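Local coordinates for stress response kinase A (Escherichia coli, PDB 1ZYL), which phosphorylates itself and other proteins on serine and threonine using ATP, probably to help the cell withstand oxidative and extracytoplasmic stress, at residues A[36-41]-A[217-222]; A[42-47]-A[103-108]. All coordinates share one frame; numbering follows the deposited sequence.

Contact 1: A[36-41]-A[217-222]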
loop_
_atom_site.group_PDB
_atom_site.type_symbol
_atom_site.label_atom_id
_atom_site.label_comp_id
_atom_site.label_asym_id
_atom_site.label_seq_id
_atom_site.Cartn_x
_atom_site.Cartn_y
_atom_site.Cartn_z
ATOM N N SER A 36 13.122 -3.168 1.084
ATOM C CA SER A 36 11.830 -2.599 0.726
ATOM C C SER A 36 11.947 -2.381 -0.775
ATOM O O SER A 36 12.923 -1.797 -1.236
ATOM C CB SER A 36 11.599 -1.259 1.415
ATOM O OG SER A 36 10.478 -0.599 0.841
ATOM N N TYR A 37 10.968 -2.847 -1.538
ATOM C CA TYR A 37 11.022 -2.704 -2.986
ATOM C C TYR A 37 10.780 -1.289 -3.503
ATOM O O TYR A 37 11.536 -0.796 -4.339
ATOM C CB TYR A 37 10.011 -3.647 -3.651
ATOM C CG TYR A 37 10.332 -5.113 -3.521
ATOM C CD1 TYR A 37 11.552 -5.617 -3.961
ATOM C CD2 TYR A 37 9.412 -6.000 -2.960
ATOM C CE1 TYR A 37 11.851 -6.969 -3.845
ATOM C CE2 TYR A 37 9.699 -7.354 -2.837
ATOM C CZ TYR A 37 10.922 -7.833 -3.278
ATOM O OH TYR A 37 11.230 -9.166 -3.137
ATOM N N GLU A 38 9.723 -0.645 -3.009
ATOM C CA GLU A 38 9.354 0.692 -3.467
ATOM C C GLU A 38 10.426 1.752 -3.327
ATOM O O GLU A 38 10.818 2.385 -4.313
ATOM C CB GLU A 38 8.096 1.184 -2.755
ATOM C CG GLU A 38 7.560 2.478 -3.350
ATOM C CD GLU A 38 7.253 2.339 -4.837
ATOM O OE1 GLU A 38 6.082 2.074 -5.187
ATOM O OE2 GLU A 38 8.188 2.477 -5.654
ATOM N N ASN A 39 10.883 1.958 -2.096
ATOM C CA ASN A 39 11.906 2.956 -1.828
ATOM C C ASN A 39 13.118 2.295 -1.178
ATOM O O ASN A 39 13.031 1.173 -0.693
ATOM C CB ASN A 39 11.349 4.028 -0.892
ATOM C CG ASN A 39 9.906 4.386 -1.199
ATOM O OD1 ASN A 39 9.605 4.992 -2.231
ATOM N ND2 ASN A 39 8.999 4.012 -0.291
ATOM N N ARG A 40 14.243 3.003 -1.172
ATOM C CA ARG A 40 15.477 2.511 -0.568
ATOM C C ARG A 40 15.545 2.936 0.903
ATOM O O ARG A 40 15.626 4.122 1.207
ATOM C CB ARG A 40 16.686 3.073 -1.329
ATOM C CG ARG A 40 17.241 2.172 -2.439
ATOM C CD ARG A 40 17.830 0.916 -1.819
ATOM N NE ARG A 40 18.759 0.206 -2.696
ATOM C CZ ARG A 40 19.442 -0.880 -2.335
ATOM N NH1 ARG A 40 20.266 -1.461 -3.195
ATOM N NH2 ARG A 40 19.299 -1.392 -1.117
ATOM N N VAL A 41 15.502 1.961 1.809
ATOM C CA VAL A 41 15.552 2.221 3.246
ATOM C C VAL A 41 16.791 1.628 3.896
ATOM O O VAL A 41 17.129 0.469 3.668
ATOM C CB VAL A 41 14.330 1.631 3.986
ATOM C CG1 VAL A 41 14.586 1.647 5.494
ATOM C CG2 VAL A 41 13.068 2.422 3.649
ATOM N N ASP A 217 4.787 2.355 7.278
ATOM C CA ASP A 217 4.737 2.609 5.847
ATOM C C ASP A 217 3.466 3.290 5.346
ATOM O O ASP A 217 2.488 2.621 5.019
ATOM C CB ASP A 217 4.934 1.288 5.093
ATOM C CG ASP A 217 5.603 1.475 3.751
ATOM O OD1 ASP A 217 5.496 2.590 3.192
ATOM O OD2 ASP A 217 6.225 0.508 3.252
ATOM N N LEU A 218 3.488 4.618 5.274
ATOM C CA LEU A 218 2.345 5.362 4.770
ATOM C C LEU A 218 2.612 5.823 3.345
ATOM O O LEU A 218 1.827 6.573 2.768
ATOM C CB LEU A 218 2.056 6.580 5.640
ATOM C CG LEU A 218 1.673 6.388 7.106
ATOM C CD1 LEU A 218 0.924 7.625 7.544
ATOM C CD2 LEU A 218 0.800 5.163 7.311
ATOM N N ASP A 219 3.722 5.367 2.778
ATOM C CA ASP A 219 4.097 5.750 1.421
ATOM C C ASP A 219 2.929 5.640 0.442
ATOM O O ASP A 219 2.863 6.382 -0.542
ATOM C CB ASP A 219 5.251 4.873 0.922
ATOM C CG ASP A 219 5.888 5.411 -0.353
ATOM O OD1 ASP A 219 6.441 4.605 -1.131
ATOM O OD2 ASP A 219 5.848 6.641 -0.566
ATOM N N ASP A 220 2.007 4.718 0.714
ATOM C CA ASP A 220 0.860 4.512 -0.168
ATOM C C ASP A 220 -0.410 5.227 0.246
ATOM O O ASP A 220 -1.391 5.219 -0.489
ATOM C CB ASP A 220 0.590 3.017 -0.346
ATOM C CG ASP A 220 1.398 2.409 -1.498
ATOM O OD1 ASP A 220 1.833 1.236 -1.385
ATOM O OD2 ASP A 220 1.587 3.102 -2.524
ATOM N N ALA A 221 -0.387 5.862 1.409
ATOM C CA ALA A 221 -1.547 6.603 1.892
ATOM C C ALA A 221 -2.203 7.278 0.695
ATOM O O ALA A 221 -1.556 8.002 -0.054
ATOM C CB ALA A 221 -1.115 7.650 2.927
ATOM N N ARG A 222 -3.493 7.029 0.520
ATOM C CA ARG A 222 -4.234 7.583 -0.598
ATOM C C ARG A 222 -5.612 7.978 -0.093
ATOM O O ARG A 222 -5.946 7.692 1.050
ATOM C CB ARG A 222 -4.354 6.501 -1.672
ATOM C CG ARG A 222 -4.131 6.973 -3.096
ATOM C CD ARG A 222 -3.793 5.809 -4.030
ATOM N NE ARG A 222 -2.539 5.170 -3.658
ATOM C CZ ARG A 222 -1.650 4.727 -4.537
ATOM N NH1 ARG A 222 -0.528 4.152 -4.127
ATOM N NH2 ARG A 222 -1.877 4.866 -5.832
#

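Contact 2: A[42-47]-A[103-108]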
loop_
_atom_site.group_PDB
_atom_site.type_symbol
_atom_site.label_atom_id
_atom_site.label_comp_id
_atom_site.label_asym_id
_atom_site.label_seq_id
_atom_site.Cartn_x
_atom_site.Cartn_y
_atom_site.Cartn_z
ATOM N N TYR A 42 17.453 2.432 4.718
ATOM C CA TYR A 42 18.655 2.007 5.425
ATOM C C TYR A 42 18.473 2.350 6.900
ATOM O O TYR A 42 17.820 3.340 7.228
ATOM C CB TYR A 42 19.896 2.735 4.880
ATOM C CG TYR A 42 20.313 2.361 3.466
ATOM C CD1 TYR A 42 19.739 2.975 2.353
ATOM C CD2 TYR A 42 21.293 1.389 3.246
ATOM C CE1 TYR A 42 20.132 2.630 1.048
ATOM C CE2 TYR A 42 21.696 1.035 1.951
ATOM C CZ TYR A 42 21.114 1.657 0.857
ATOM O OH TYR A 42 21.514 1.294 -0.414
ATOM N N GLN A 43 19.043 1.531 7.780
ATOM C CA GLN A 43 18.953 1.745 9.225
ATOM C C GLN A 43 20.300 2.246 9.743
ATOM O O GLN A 43 21.338 1.988 9.135
ATOM C CB GLN A 43 18.603 0.433 9.930
ATOM C CG GLN A 43 18.397 0.547 11.437
ATOM C CD GLN A 43 18.428 -0.806 12.131
ATOM O OE1 GLN A 43 19.489 -1.417 12.275
ATOM N NE2 GLN A 43 17.263 -1.284 12.555
ATOM N N PHE A 44 20.289 2.955 10.868
ATOM C CA PHE A 44 21.527 3.471 11.442
ATOM C C PHE A 44 21.324 3.952 12.881
ATOM O O PHE A 44 20.321 4.589 13.192
ATOM C CB PHE A 44 22.068 4.609 10.566
ATOM C CG PHE A 44 21.239 5.864 10.611
ATOM C CD1 PHE A 44 21.510 6.862 11.540
ATOM C CD2 PHE A 44 20.177 6.045 9.733
ATOM C CE1 PHE A 44 20.735 8.021 11.594
ATOM C CE2 PHE A 44 19.395 7.204 9.780
ATOM C CZ PHE A 44 19.677 8.192 10.713
ATOM N N GLN A 45 22.274 3.633 13.758
ATOM C CA GLN A 45 22.193 4.047 15.158
ATOM C C GLN A 45 22.555 5.518 15.280
ATOM O O GLN A 45 22.993 6.143 14.315
ATOM C CB GLN A 45 23.149 3.229 16.026
ATOM C CG GLN A 45 22.903 1.741 16.004
ATOM C CD GLN A 45 23.965 0.978 16.769
ATOM O OE1 GLN A 45 24.066 1.088 17.991
ATOM N NE2 GLN A 45 24.772 0.206 16.049
ATOM N N ASP A 46 22.383 6.064 16.479
ATOM C CA ASP A 46 22.681 7.468 16.737
ATOM C C ASP A 46 23.717 7.566 17.855
ATOM O O ASP A 46 24.051 6.561 18.479
ATOM C CB ASP A 46 21.390 8.185 17.146
ATOM C CG ASP A 46 21.513 9.690 17.097
ATOM O OD1 ASP A 46 21.846 10.230 16.017
ATOM O OD2 ASP A 46 21.267 10.335 18.139
ATOM N N GLU A 47 24.240 8.767 18.094
ATOM C CA GLU A 47 25.220 8.968 19.162
ATOM C C GLU A 47 24.503 8.774 20.498
ATOM O O GLU A 47 24.195 9.738 21.206
ATOM C CB GLU A 47 25.816 10.379 19.082
ATOM C CG GLU A 47 24.782 11.488 19.134
ATOM C CD GLU A 47 24.779 12.340 17.883
ATOM O OE1 GLU A 47 24.838 11.766 16.775
ATOM O OE2 GLU A 47 24.707 13.582 18.010
ATOM N N PHE A 103 14.203 12.537 0.901
ATOM C CA PHE A 103 14.302 11.519 1.934
ATOM C C PHE A 103 13.855 12.033 3.285
ATOM O O PHE A 103 13.774 13.241 3.502
ATOM C CB PHE A 103 15.728 10.980 2.042
ATOM C CG PHE A 103 16.748 12.001 2.471
ATOM C CD1 PHE A 103 17.073 13.076 1.653
ATOM C CD2 PHE A 103 17.434 11.853 3.670
ATOM C CE1 PHE A 103 18.073 13.982 2.023
ATOM C CE2 PHE A 103 18.436 12.757 4.045
ATOM C CZ PHE A 103 18.754 13.817 3.222
ATOM N N ALA A 104 13.556 11.100 4.184
ATOM C CA ALA A 104 13.117 11.421 5.530
ATOM C C ALA A 104 13.732 10.405 6.481
ATOM O O ALA A 104 14.212 9.359 6.053
ATOM C CB ALA A 104 11.601 11.371 5.611
ATOM N N VAL A 105 13.722 10.714 7.770
ATOM C CA VAL A 105 14.292 9.822 8.770
ATOM C C VAL A 105 13.215 9.439 9.772
ATOM O O VAL A 105 12.526 10.304 10.301
ATOM C CB VAL A 105 15.470 10.502 9.514
ATOM C CG1 VAL A 105 16.161 9.503 10.407
ATOM C CG2 VAL A 105 16.462 11.080 8.509
ATOM N N PHE A 106 13.060 8.146 10.030
ATOM C CA PHE A 106 12.043 7.707 10.973
ATOM C C PHE A 106 12.625 6.926 12.137
ATOM O O PHE A 106 13.577 6.160 11.973
ATOM C CB PHE A 106 10.994 6.821 10.291
ATOM C CG PHE A 106 10.302 7.465 9.132
ATOM C CD1 PHE A 106 10.948 7.610 7.914
ATOM C CD2 PHE A 106 8.993 7.916 9.256
ATOM C CE1 PHE A 106 10.299 8.195 6.834
ATOM C CE2 PHE A 106 8.334 8.503 8.182
ATOM C CZ PHE A 106 8.988 8.643 6.967
ATOM N N PRO A 107 12.047 7.106 13.335
ATOM C CA PRO A 107 12.480 6.425 14.557
ATOM C C PRO A 107 12.284 4.925 14.406
ATOM O O PRO A 107 11.153 4.448 14.426
ATOM C CB PRO A 107 11.550 7.000 15.620
ATOM C CG PRO A 107 11.204 8.356 15.087
ATOM C CD PRO A 107 10.987 8.088 13.630
ATOM N N SER A 108 13.371 4.177 14.247
ATOM C CA SER A 108 13.248 2.730 14.107
ATOM C C SER A 108 12.313 2.236 15.203
ATOM O O SER A 108 12.617 2.328 16.395
ATOM C CB SER A 108 14.609 2.049 14.226
ATOM O OG SER A 108 14.479 0.647 14.081
#

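Contact 1: A[36-41]-A[217-222]
The carboxamide of Asn39 presents an edge to Asp219: ND2 hydrogen-bonds to Asp219 OD1 at 2.8 Å, with an N-H...O angle of 165° and the oxygen lying almost in the amide plane. The carboxylate is used differently. Its OD1 is met from above its own plane, and the two flat groups are turned 64° against each other. CG of Asp219 stands anti to the backbone N (chi1 -167°), which carries the carboxylate out of its turn to the loop of residues 36-41. The NH2 end of the amide suits this place because the carboxylate oxygen is an acceptor; Asn39 OD1, also an acceptor, lies 3.4 Å from Asp219 OD1 and is bonded elsewhere.

Glu38 crosses Asp219 at about a right angle and touches the same OD1 with its CG methylene, at 3.3 Å. The bend at chi2 helps keep its carboxylate apart, OE1 lying 4.8 Å from Asp219 OD1, and that headgroup is engaged by Arg284, Arg58 and Arg61.

Residues 218-221 form a type I turn closed by the backbone bond from Ala221 N to Leu218 O. Asp219 N also makes a weak bond to Asp217 OD1, linking the residue that receives Asn39 to the inferred active-site, magnesium-binding aspartate. Asp217 opens this segment, a position consistent with the DFG aspartate of protein kinases, while Ser36, an inferred ATP site, lies between the first two strands of the sheet, where the glycine-rich loop of protein kinases lies.

The loop holding the inferred ATP site and the loop holding the inferred magnesium ligand are thus joined through a neutral amide rather than an ion pair: Asn39 satisfies a buried carboxylate oxygen, while the arginines round Glu38 answer the second acid nearby.

Contact 2: A[42-47]-A[103-108]
Phe44 and Val105 make the apolar part of this contact: CG1 of the valine lies at the edge of the phenyl ring, near its plane, 3.8 Å from Phe44 CZ and 4.0 Å from Phe44 CE2. The side chains cross at about a right angle. Phe44 has CG between its backbone N and carbonyl carbon (chi1 70°), which brings the ring edge up to the valine, while the valine reaches it with the branch anti to its own backbone N. A flat ring and a branched aliphatic group suit a buried place on one face of the sheet.

The second touch is polar and looser. Gln43 is extended beyond CG and brings NE2 to 3.7 Å from Ser108 OG, without a hydrogen bond. Both residues are partly exposed, and a long amide and a short hydroxyl fit such a margin.

Strands 40-44 and 101-107 are not neighbours in the five-stranded antiparallel sheet, the kind of sheet that builds the N-terminal lobe of protein-kinase-like folds. Strand 52-57 runs between them, so the side chains meet across an intervening strand. It holds both by backbone hydrogen bonds: Phe44 pairs with Phe52 and Tyr42 with Val54 on one flank, Ala104 with Lys55 on the other.

Its side chains also pack against the pair, Val54 against Phe44 and Phe52 against Val105. Farther out, Leu20 of helix 13-22 touches Phe44, Phe90 touches Val105, and Arg51 meets Ser108. On the outer flank of strand 40-44, Gln43 bonds through its backbone to Thr32 of strand 32-34.

In the fold
From the N terminus the chain passes helix 13-22 and strand 32-34, then enters residues 36-41 and runs directly into 42-47, so the two contacts share strand 40-44. Contact 2 closes first: after strand 52-57 and helix 64-79 the chain returns along strand 101-107, tying together two strands of the five-stranded sheet. Contact 1 closes much later, when the chain, having gone through helices and the small sheet that includes strand 213-215, reaches 217-222. The shorter loop therefore lies wholly within the longer one. With centres 15 Å apart, contact 2 unites the sheet internally, whereas contact 1 connects the loop leading into strand 40-44 to the loop with the inferred magnesium ligand.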